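Local coordinates for Lmo0794 protein (PDB 3EW7) that is of unknown function but has a Rossmann fold of the NAD(P)-binding kind and may act as an NAD(P)-dependent oxidoreductase, at residues Y190-A193 with V194-I198; I16-E19 with A20-G24; P201-L204 with N205-F208; S143-E147 with F148-Y152. The protein carries 3 engineered substitutions. All coordinates share one frame; numbering follows the deposited sequence.

Contact 1 (Y190-A193 with V194-I198)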
loop_
_atom_site.group_PDB
_atom_site.type_symbol
_atom_site.label_atom_id
_atom_site.label_comp_id
_atom_site.label_asym_id
_atom_site.label_seq_id
_atom_site.Cartn_x
_atom_site.Cartn_y
_atom_site.Cartn_z
ATOM N N TYR A 190 4.357 2.865 -12.202
ATOM C CA TYR A 190 3.829 1.885 -11.269
ATOM C C TYR A 190 2.658 2.503 -10.518
ATOM O O TYR A 190 1.654 1.834 -10.259
ATOM C CB TYR A 190 4.940 1.449 -10.302
ATOM C CG TYR A 190 4.626 0.225 -9.459
ATOM C CD1 TYR A 190 4.090 -0.929 -10.038
ATOM C CD2 TYR A 190 4.869 0.219 -8.085
ATOM C CE1 TYR A 190 3.796 -2.057 -9.264
ATOM C CE2 TYR A 190 4.584 -0.902 -7.307
ATOM C CZ TYR A 190 4.046 -2.035 -7.902
ATOM O OH TYR A 190 3.745 -3.131 -7.133
ATOM N N ALA A 191 2.779 3.784 -10.182
ATOM C CA ALA A 191 1.707 4.486 -9.480
ATOM C C ALA A 191 0.466 4.580 -10.368
ATOM O O ALA A 191 -0.664 4.490 -9.887
ATOM C CB ALA A 191 2.163 5.874 -9.082
ATOM N N ILE A 192 0.684 4.766 -11.666
ATOM C CA ILE A 192 -0.412 4.860 -12.626
ATOM C C ILE A 192 -1.152 3.528 -12.712
ATOM O O ILE A 192 -2.374 3.495 -12.790
ATOM C CB ILE A 192 0.121 5.256 -14.011
ATOM C CG1 ILE A 192 0.482 6.746 -13.994
ATOM C CG2 ILE A 192 -0.905 4.916 -15.093
ATOM C CD1 ILE A 192 1.476 7.159 -15.065
ATOM N N ALA A 193 -0.396 2.436 -12.700
ATOM C CA ALA A 193 -0.980 1.109 -12.741
ATOM C C ALA A 193 -1.760 0.935 -11.443
ATOM O O ALA A 193 -2.942 0.604 -11.471
ATOM C CB ALA A 193 0.117 0.049 -12.841
ATOM N N VAL A 194 -1.096 1.174 -10.309
ATOM C CA VAL A 194 -1.737 1.029 -9.002
ATOM C C VAL A 194 -3.083 1.750 -8.975
ATOM O O VAL A 194 -4.112 1.156 -8.650
ATOM C CB VAL A 194 -0.824 1.565 -7.847
ATOM C CG1 VAL A 194 -1.628 1.741 -6.569
ATOM C CG2 VAL A 194 0.312 0.583 -7.579
ATOM N N LEU A 195 -3.110 3.020 -9.345
ATOM C CA LEU A 195 -4.350 3.760 -9.357
ATOM C C LEU A 195 -5.356 3.299 -10.418
ATOM O O LEU A 195 -6.551 3.562 -10.283
ATOM C CB LEU A 195 -4.072 5.246 -9.490
ATOM C CG LEU A 195 -4.169 5.804 -8.077
ATOM C CD1 LEU A 195 -2.789 5.993 -7.489
ATOM C CD2 LEU A 195 -4.940 7.100 -8.115
ATOM N N ASP A 196 -4.886 2.623 -11.464
ATOM C CA ASP A 196 -5.789 2.109 -12.486
ATOM C C ASP A 196 -6.611 0.986 -11.849
ATOM O O ASP A 196 -7.841 0.961 -11.956
ATOM C CB ASP A 196 -5.016 1.544 -13.687
ATOM C CG ASP A 196 -4.613 2.618 -14.678
ATOM O OD1 ASP A 196 -5.287 3.675 -14.699
ATOM O OD2 ASP A 196 -3.635 2.407 -15.437
ATOM N N GLU A 197 -5.895 0.080 -11.183
ATOM C CA GLU A 197 -6.473 -1.059 -10.509
ATOM C C GLU A 197 -7.484 -0.605 -9.406
ATOM O O GLU A 197 -8.451 -1.322 -9.136
ATOM C CB GLU A 197 -5.368 -1.931 -9.893
ATOM C CG GLU A 197 -5.890 -3.160 -9.199
ATOM C CD GLU A 197 -6.835 -3.953 -10.081
ATOM O OE1 GLU A 197 -6.708 -3.873 -11.326
ATOM O OE2 GLU A 197 -7.696 -4.668 -9.529
ATOM N N ILE A 198 -7.284 0.585 -8.821
ATOM C CA ILE A 198 -8.146 1.121 -7.777
ATOM C C ILE A 198 -9.465 1.663 -8.366
ATOM O O ILE A 198 -10.570 1.470 -7.799
ATOM C CB ILE A 198 -7.429 2.239 -7.041
ATOM C CG1 ILE A 198 -6.336 1.680 -6.141
ATOM C CG2 ILE A 198 -8.404 3.054 -6.250
ATOM C CD1 ILE A 198 -5.558 2.706 -5.356
#

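Contact 2 (I16-E19 with A20-G24)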
loop_
_atom_site.group_PDB
_atom_site.type_symbol
_atom_site.label_atom_id
_atom_site.label_comp_id
_atom_site.label_asym_id
_atom_site.label_seq_id
_atom_site.Cartn_x
_atom_site.Cartn_y
_atom_site.Cartn_z
ATOM N N ILE A 16 2.379 7.016 -5.471
ATOM C CA ILE A 16 1.036 6.488 -5.389
ATOM C C ILE A 16 0.138 7.578 -4.830
ATOM O O ILE A 16 -0.984 7.779 -5.290
ATOM C CB ILE A 16 0.980 5.249 -4.500
ATOM C CG1 ILE A 16 1.703 4.098 -5.208
ATOM C CG2 ILE A 16 -0.466 4.888 -4.197
ATOM C CD1 ILE A 16 1.575 2.752 -4.523
ATOM N N LEU A 17 0.654 8.319 -3.862
ATOM C CA LEU A 17 -0.120 9.390 -3.269
ATOM C C LEU A 17 -0.321 10.519 -4.256
ATOM O O LEU A 17 -1.450 10.973 -4.445
ATOM C CB LEU A 17 0.557 9.912 -2.000
ATOM C CG LEU A 17 -0.150 11.108 -1.351
ATOM C CD1 LEU A 17 -0.102 11.028 0.171
ATOM C CD2 LEU A 17 0.493 12.394 -1.868
ATOM N N GLU A 18 0.762 10.980 -4.880
ATOM C CA GLU A 18 0.655 12.066 -5.864
ATOM C C GLU A 18 -0.369 11.723 -6.938
ATOM O O GLU A 18 -1.337 12.453 -7.135
ATOM C CB GLU A 18 2.012 12.354 -6.531
ATOM C CG GLU A 18 2.953 13.238 -5.711
ATOM C CD GLU A 18 2.276 14.515 -5.211
ATOM O OE1 GLU A 18 1.667 15.240 -6.036
ATOM O OE2 GLU A 18 2.357 14.793 -3.989
ATOM N N GLU A 19 -0.133 10.603 -7.620
ATOM C CA GLU A 19 -1.004 10.091 -8.680
ATOM C C GLU A 19 -2.454 10.063 -8.207
ATOM O O GLU A 19 -3.370 10.428 -8.949
ATOM C CB GLU A 19 -0.561 8.675 -9.073
ATOM C CG GLU A 19 -1.325 8.056 -10.231
ATOM C CD GLU A 19 -1.153 8.836 -11.518
ATOM O OE1 GLU A 19 -0.041 9.353 -11.739
ATOM O OE2 GLU A 19 -2.115 8.923 -12.309
ATOM N N ALA A 20 -2.662 9.625 -6.972
ATOM C CA ALA A 20 -4.004 9.567 -6.432
ATOM C C ALA A 20 -4.608 10.970 -6.311
ATOM O O ALA A 20 -5.697 11.240 -6.832
ATOM C CB ALA A 20 -3.981 8.879 -5.084
ATOM N N LYS A 21 -3.891 11.854 -5.625
ATOM C CA LYS A 21 -4.331 13.234 -5.432
ATOM C C LYS A 21 -4.625 13.885 -6.778
ATOM O O LYS A 21 -5.650 14.554 -6.953
ATOM C CB LYS A 21 -3.228 14.023 -4.718
ATOM C CG LYS A 21 -3.532 15.499 -4.464
ATOM C CD LYS A 21 -2.235 16.330 -4.513
ATOM C CE LYS A 21 -2.444 17.807 -4.149
ATOM N NZ LYS A 21 -2.108 18.102 -2.714
ATOM N N ASN A 22 -3.716 13.678 -7.726
ATOM C CA ASN A 22 -3.840 14.251 -9.056
ATOM C C ASN A 22 -5.041 13.710 -9.799
ATOM O O ASN A 22 -5.606 14.403 -10.644
ATOM C CB ASN A 22 -2.567 14.013 -9.876
ATOM C CG ASN A 22 -1.368 14.763 -9.321
ATOM O OD1 ASN A 22 -1.504 15.861 -8.770
ATOM N ND2 ASN A 22 -0.186 14.182 -9.475
ATOM N N ARG A 23 -5.436 12.473 -9.513
ATOM C CA ARG A 23 -6.601 11.930 -10.193
ATOM C C ARG A 23 -7.889 12.382 -9.503
ATOM O O ARG A 23 -8.978 11.899 -9.811
ATOM C CB ARG A 23 -6.494 10.407 -10.320
ATOM C CG ARG A 23 -5.971 10.023 -11.683
ATOM C CD ARG A 23 -4.976 8.888 -11.695
ATOM N NE ARG A 23 -5.583 7.643 -12.153
ATOM C CZ ARG A 23 -4.968 6.726 -12.898
ATOM N NH1 ARG A 23 -3.711 6.899 -13.293
ATOM N NH2 ARG A 23 -5.613 5.619 -13.231
ATOM N N GLY A 24 -7.742 13.328 -8.573
ATOM C CA GLY A 24 -8.879 13.910 -7.884
ATOM C C GLY A 24 -9.458 13.251 -6.655
ATOM O O GLY A 24 -10.588 13.571 -6.269
HETATM O O HOH W 1 2.423 15.578 -8.437
HETATM O O HOH W 2 0.709 12.422 -11.827
#

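Contact 3 (P201-L204 with N205-F208). Engineered in segment 205-208: His207 (natural residue Arg).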
loop_
_atom_site.group_PDB
_atom_site.type_symbol
_atom_site.label_atom_id
_atom_site.label_comp_id
_atom_site.label_asym_id
_atom_site.label_seq_id
_atom_site.Cartn_x
_atom_site.Cartn_y
_atom_site.Cartn_z
ATOM N N PRO A 201 -11.076 -2.034 -10.931
ATOM C CA PRO A 201 -10.680 -3.345 -10.413
ATOM C C PRO A 201 -10.682 -4.473 -11.437
ATOM O O PRO A 201 -11.666 -4.693 -12.145
ATOM C CB PRO A 201 -11.699 -3.594 -9.312
ATOM C CG PRO A 201 -12.014 -2.229 -8.835
ATOM C CD PRO A 201 -12.162 -1.467 -10.112
ATOM N N ASN A 202 -9.571 -5.190 -11.507
ATOM C CA ASN A 202 -9.449 -6.319 -12.420
ATOM C C ASN A 202 -8.793 -7.454 -11.675
ATOM O O ASN A 202 -8.676 -8.569 -12.184
ATOM C CB ASN A 202 -8.590 -5.959 -13.635
ATOM C CG ASN A 202 -9.416 -5.716 -14.888
ATOM O OD1 ASN A 202 -8.909 -5.856 -16.003
ATOM N ND2 ASN A 202 -10.688 -5.343 -14.716
ATOM N N HIS A 203 -8.366 -7.168 -10.453
ATOM C CA HIS A 203 -7.691 -8.166 -9.649
ATOM C C HIS A 203 -8.151 -8.150 -8.207
ATOM O O HIS A 203 -7.335 -8.061 -7.287
ATOM C CB HIS A 203 -6.189 -7.938 -9.742
ATOM C CG HIS A 203 -5.700 -7.840 -11.151
ATOM N ND1 HIS A 203 -5.340 -8.946 -11.895
ATOM C CD2 HIS A 203 -5.598 -6.778 -11.981
ATOM C CE1 HIS A 203 -5.037 -8.565 -13.124
ATOM N NE2 HIS A 203 -5.187 -7.257 -13.202
ATOM N N LEU A 204 -9.466 -8.236 -8.017
ATOM C CA LEU A 204 -10.035 -8.262 -6.682
ATOM C C LEU A 204 -9.679 -9.594 -6.029
ATOM O O LEU A 204 -9.886 -10.659 -6.606
ATOM C CB LEU A 204 -11.557 -8.100 -6.736
ATOM C CG LEU A 204 -12.109 -6.722 -7.116
ATOM C CD1 LEU A 204 -13.620 -6.752 -7.085
ATOM C CD2 LEU A 204 -11.588 -5.673 -6.153
ATOM N N ASN A 205 -9.115 -9.518 -4.833
ATOM C CA ASN A 205 -8.740 -10.701 -4.085
ATOM C C ASN A 205 -7.747 -11.663 -4.711
ATOM O O ASN A 205 -7.887 -12.879 -4.588
ATOM C CB ASN A 205 -9.989 -11.454 -3.657
ATOM C CG ASN A 205 -10.556 -10.909 -2.378
ATOM O OD1 ASN A 205 -10.826 -11.654 -1.443
ATOM N ND2 ASN A 205 -10.723 -9.594 -2.318
ATOM N N GLU A 206 -6.732 -11.115 -5.371
ATOM C CA GLU A 206 -5.681 -11.925 -5.969
ATOM C C GLU A 206 -4.410 -11.101 -6.155
ATOM O O GLU A 206 -4.430 -9.868 -6.078
ATOM C CB GLU A 206 -6.127 -12.514 -7.313
ATOM C CG GLU A 206 -6.466 -11.502 -8.400
ATOM C CD GLU A 206 -6.817 -12.171 -9.731
ATOM O OE1 GLU A 206 -7.564 -13.173 -9.713
ATOM O OE2 GLU A 206 -6.357 -11.692 -10.799
ATOM N N HIS A 207 -3.299 -11.801 -6.355
ATOM C CA HIS A 207 -2.014 -11.161 -6.575
ATOM C C HIS A 207 -1.873 -11.042 -8.080
ATOM O O HIS A 207 -2.432 -11.853 -8.814
ATOM C CB HIS A 207 -0.887 -12.037 -6.029
ATOM C CG HIS A 207 0.476 -11.616 -6.478
ATOM N ND1 HIS A 207 1.469 -12.518 -6.788
ATOM C CD2 HIS A 207 1.008 -10.388 -6.693
ATOM C CE1 HIS A 207 2.551 -11.868 -7.178
ATOM N NE2 HIS A 207 2.296 -10.573 -7.129
ATOM N N PHE A 208 -1.156 -10.027 -8.546
ATOM C CA PHE A 208 -0.933 -9.866 -9.976
ATOM C C PHE A 208 0.223 -8.914 -10.244
ATOM O O PHE A 208 0.466 -7.975 -9.485
ATOM C CB PHE A 208 -2.211 -9.383 -10.680
ATOM C CG PHE A 208 -2.376 -7.903 -10.693
ATOM C CD1 PHE A 208 -2.132 -7.177 -11.855
ATOM C CD2 PHE A 208 -2.787 -7.231 -9.551
ATOM C CE1 PHE A 208 -2.298 -5.795 -11.882
ATOM C CE2 PHE A 208 -2.957 -5.853 -9.560
ATOM C CZ PHE A 208 -2.713 -5.131 -10.732
#

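Contact 4 (S143-E147 with F148-Y152)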
loop_
_atom_site.group_PDB
_atom_site.type_symbol
_atom_site.label_atom_id
_atom_site.label_comp_id
_atom_site.label_asym_id
_atom_site.label_seq_id
_atom_site.Cartn_x
_atom_site.Cartn_y
_atom_site.Cartn_z
ATOM N N SER A 143 -4.510 -17.720 3.030
ATOM C CA SER A 143 -5.138 -18.403 4.150
ATOM C C SER A 143 -6.441 -17.705 4.486
ATOM O O SER A 143 -7.283 -18.244 5.197
ATOM C CB SER A 143 -4.216 -18.396 5.361
ATOM O OG SER A 143 -2.980 -18.991 5.029
ATOM N N HIS A 144 -6.588 -16.493 3.971
ATOM C CA HIS A 144 -7.793 -15.715 4.183
ATOM C C HIS A 144 -8.322 -15.244 2.829
ATOM O O HIS A 144 -8.906 -14.167 2.709
ATOM C CB HIS A 144 -7.502 -14.520 5.085
ATOM C CG HIS A 144 -6.957 -14.896 6.424
ATOM N ND1 HIS A 144 -5.686 -15.399 6.595
ATOM C CD2 HIS A 144 -7.513 -14.855 7.659
ATOM C CE1 HIS A 144 -5.479 -15.650 7.877
ATOM N NE2 HIS A 144 -6.574 -15.329 8.544
ATOM N N GLN A 145 -8.101 -16.077 1.817
ATOM C CA GLN A 145 -8.528 -15.808 0.447
ATOM C C GLN A 145 -9.819 -15.018 0.329
ATOM O O GLN A 145 -9.854 -13.946 -0.277
ATOM C CB GLN A 145 -8.723 -17.124 -0.311
ATOM C CG GLN A 145 -7.518 -17.584 -1.070
ATOM C CD GLN A 145 -7.202 -16.673 -2.236
ATOM O OE1 GLN A 145 -6.052 -16.582 -2.676
ATOM N NE2 GLN A 145 -8.224 -15.998 -2.753
ATOM N N ALA A 146 -10.879 -15.567 0.912
ATOM C CA ALA A 146 -12.193 -14.964 0.817
ATOM C C ALA A 146 -12.695 -14.236 2.045
ATOM O O ALA A 146 -13.819 -13.747 2.048
ATOM C CB ALA A 146 -13.204 -16.035 0.404
ATOM N N GLU A 147 -11.873 -14.129 3.079
ATOM C CA GLU A 147 -12.315 -13.469 4.304
ATOM C C GLU A 147 -12.355 -11.935 4.299
ATOM O O GLU A 147 -12.913 -11.325 5.211
ATOM C CB GLU A 147 -11.499 -13.999 5.485
ATOM C CG GLU A 147 -11.862 -15.450 5.824
ATOM C CD GLU A 147 -10.844 -16.143 6.719
ATOM O OE1 GLU A 147 -10.587 -15.645 7.833
ATOM O OE2 GLU A 147 -10.303 -17.194 6.310
ATOM N N PHE A 148 -11.758 -11.312 3.289
ATOM C CA PHE A 148 -11.814 -9.859 3.174
ATOM C C PHE A 148 -11.375 -9.397 1.805
ATOM O O PHE A 148 -10.964 -10.199 0.967
ATOM C CB PHE A 148 -10.997 -9.150 4.263
ATOM C CG PHE A 148 -9.518 -9.191 4.055
ATOM C CD1 PHE A 148 -8.799 -8.008 3.917
ATOM C CD2 PHE A 148 -8.831 -10.396 4.055
ATOM C CE1 PHE A 148 -7.411 -8.025 3.789
ATOM C CE2 PHE A 148 -7.449 -10.427 3.928
ATOM C CZ PHE A 148 -6.736 -9.235 3.796
ATOM N N SER A 149 -11.479 -8.098 1.569
ATOM C CA SER A 149 -11.121 -7.547 0.277
ATOM C C SER A 149 -9.658 -7.105 0.182
ATOM O O SER A 149 -9.245 -6.141 0.833
ATOM C CB SER A 149 -12.045 -6.378 -0.039
ATOM O OG SER A 149 -11.878 -5.984 -1.382
ATOM N N TRP A 150 -8.881 -7.796 -0.648
ATOM C CA TRP A 150 -7.468 -7.464 -0.807
ATOM C C TRP A 150 -6.945 -7.660 -2.227
ATOM O O TRP A 150 -7.565 -8.338 -3.051
ATOM C CB TRP A 150 -6.627 -8.332 0.122
ATOM C CG TRP A 150 -6.713 -9.777 -0.239
ATOM C CD1 TRP A 150 -7.696 -10.650 0.104
ATOM C CD2 TRP A 150 -5.806 -10.504 -1.075
ATOM N NE1 TRP A 150 -7.462 -11.880 -0.466
ATOM C CE2 TRP A 150 -6.307 -11.815 -1.199
ATOM C CE3 TRP A 150 -4.614 -10.170 -1.736
ATOM C CZ2 TRP A 150 -5.661 -12.797 -1.955
ATOM C CZ3 TRP A 150 -3.973 -11.149 -2.489
ATOM C CH2 TRP A 150 -4.501 -12.447 -2.590
ATOM N N THR A 151 -5.789 -7.060 -2.497
ATOM C CA THR A 151 -5.111 -7.194 -3.784
ATOM C C THR A 151 -3.626 -6.955 -3.579
ATOM O O THR A 151 -3.225 -6.000 -2.919
ATOM C CB THR A 151 -5.597 -6.185 -4.844
ATOM O OG1 THR A 151 -6.966 -6.435 -5.173
ATOM C CG2 THR A 151 -4.765 -6.324 -6.104
ATOM N N TYR A 152 -2.809 -7.837 -4.137
ATOM C CA TYR A 152 -1.370 -7.687 -4.022
ATOM C C TYR A 152 -0.855 -7.329 -5.411
ATOM O O TYR A 152 -1.089 -8.060 -6.375
ATOM C CB TYR A 152 -0.724 -8.985 -3.549
ATOM C CG TYR A 152 0.660 -8.791 -2.963
ATOM C CD1 TYR A 152 0.847 -8.723 -1.582
ATOM C CD2 TYR A 152 1.778 -8.634 -3.792
ATOM C CE1 TYR A 152 2.103 -8.502 -1.044
ATOM C CE2 TYR A 152 3.042 -8.408 -3.261
ATOM C CZ TYR A 152 3.198 -8.343 -1.887
ATOM O OH TYR A 152 4.440 -8.114 -1.347
#

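Contact 1 (Y190-A193 with V194-I198)
Residues 190-193 and 194-198 are successive turns of helix 187-199, joined by i to i+4 backbone bonds from Val194 N to Tyr190 O (2.8 Å), Leu195 N to Ala191 O (2.9 Å) and Glu197 N to Ala193 O (3.0 Å). Asp196 N is shared between Ile192 O, at a bent 131°, and a weak bond to Ala193 O. The side chains meet mainly one turn apart. Val194 CG2, beside its own backbone N, lies 3.2 Å from Tyr190 O. Leu195 CB and CD1 both lie 3.5 Å from Ala191 O, which gives that carbonyl an aliphatic cover. Ile192 and Asp196 lie side by side and point the same way, with CG2 of Ile192 3.7 Å from OD2 of Asp196. The carboxylate of Asp196 has its main partner just past the end of helix 11-22, where Arg23 NH2 makes a salt bridge with OD1. Glu197 CG is anti to the backbone N (chi1 -179°), and the chain then bends at chi2. Its OE2 leaves the helix for Arg97 and the backbone N of Asn202 and His203. The helix packs on the Rossmann sheet. Tyr190 and Val194 lie on Ile153 of strand 150-154, Ile198 lies on strand 64-67, and Ile192 and Leu195 meet helix 11-22 alongside.

Contact 2 (I16-E19 with A20-G24)
Glu19 and Arg23 form an i to i+4 salt bridge at the C-terminal end of helix 11-22. This is the first helix of the Rossmann fold, inside the beta-alpha-beta unit of strands 2-6 and 26-31. The carboxylate and guanidinium planes stand nearly perpendicular, 85° apart. Arg23 NH1 donates to Glu19 OE2 at 2.8 Å. The oxygen lies at the guanidinium edge, almost in its plane, while the nitrogen approaches from above the carboxylate plane. Glu19 CG points opposite its backbone N (chi1 -176°), and the bend at chi2 turns the carboxylate toward Arg23. Arg23 bends at chi2 and chi3 and brings its guanidinium back to meet it. Its NH2 is held by Asp196 and Glu199, so Arg23, just past the end of helix 11-22, links it to helix 187-199. Asn22 is tied through water to both glutamates. Its ND2 donates to one water that bonds to Glu18 OE1 and to a second that bonds to Glu19 OE1. The Glu18 carboxylate and Asn22 amide planes are 61° apart, and the two meet through the water rather than directly, with OE1 of Glu18 4.0 Å from ND2 of Asn22. On the buried side, Leu17 and Ala20 rest on Val27 of strand 26-31. Gly24 has a positive phi. The turn closes with Gly24 N donating to Lys21 O at 2.9 Å.

Contact 3 (P201-L204 with N205-F208)
His203 CG lies anti to its carbonyl carbon (chi1 -52°), while Phe208 CG sits between its backbone N and carbonyl carbon (chi1 87°). Together these torsions lay the two rings flat on each other after a type II beta turn from His203 to Glu206 has reversed the chain, just before edge strand 207-209 of the Rossmann sheet. The rings make a face-to-face stack, with parallel planes and centroids 3.5 Å apart. Phe208 CD1 lies over the centre of the imidazole, and His203 CD2 lies over the centre of the phenyl ring. The imidazole is also gripped at its edge by Glu206, whose extended chain brings OE2 back to His203 ND1. Stack and hydrogen bond together fix the tilt and rotation of the imidazole. Asn205 has a positive phi at the third position of the turn. The backbone is pinned to the sheet at His203 O, which accepts a bond from Thr151 OG1, and at Phe208, which pairs with strand 150-154. The engineered His207 (Arg in nature) meets the Tyr152 ring edge to face. In the bond at the imidazole edge, His203 ND1 donates to the anti side of Glu206 OE2 at 3.1 Å, with an N-H...O angle of 150°.

Contact 4 (S143-E147 with F148-Y152)
Trp150 NE1 donates to Gln145 O at 3.2 Å, and this hydrogen bond closes the loop between helix 131-142 and strand 150-154. The bond is fairly straight (160°), and the oxygen lies at the indole edge, close to the ring plane. The amide of Gln145 touches the same ring further along, with OE1 3.9 Å from Trp150 CZ2. Amide and indole planes are steeply inclined, 67° apart. Phe148 comes next. Its CD2 lies 4.0 Å from His144 O. Phe148 and Trp150 both carry CG between the backbone N and the carbonyl carbon (chi1 65° in Trp150), which sets Trp150 CD1 3.8 Å above one face of the Phe148 ring, toward the rim. The loop backbone is held by Glu147 N, which bonds to His144 O at 3.0 Å. Further out, His144 ND1 is tied to the carbonyl of His140 at the end of the helix. Phe148 packs on Ile87 and Leu90 of helix 79-90, and Trp150 packs on Leu141. Strand 150-154 runs parallel between strands 97-101 and 207-209, and Thr151 and Tyr152 extend the pairing to them. This is a helix-to-strand connection of the alternating beta-alpha order of a Rossmann fold.

Overall arrangement
Contacts 1 and 2 are helical and contacts 3 and 4 are loops leading into strands. Contact 1 is mostly buried, contacts 2 and 4 are partly buried, and contact 3 lies at the surface. Contacts 1 and 2 join neighbouring helices on one side of the chain's centre through a salt bridge, with Leu195 of contact 1 packed on Ile16 and Ala20 of contact 2. Contacts 3 and 4 share adjacent strands of the sheet, and their centres are about 10 Å apart. Contact 1 also reaches contact 3 through Glu197. Contact 1 rests on helix backbone bonds and aliphatic packing. Contact 2 adds charge and water. Contacts 3 and 4 rely on aromatic rings and single side-chain hydrogen bonds. Contacts 2 and 4 lie on opposite sides of the chain's centre.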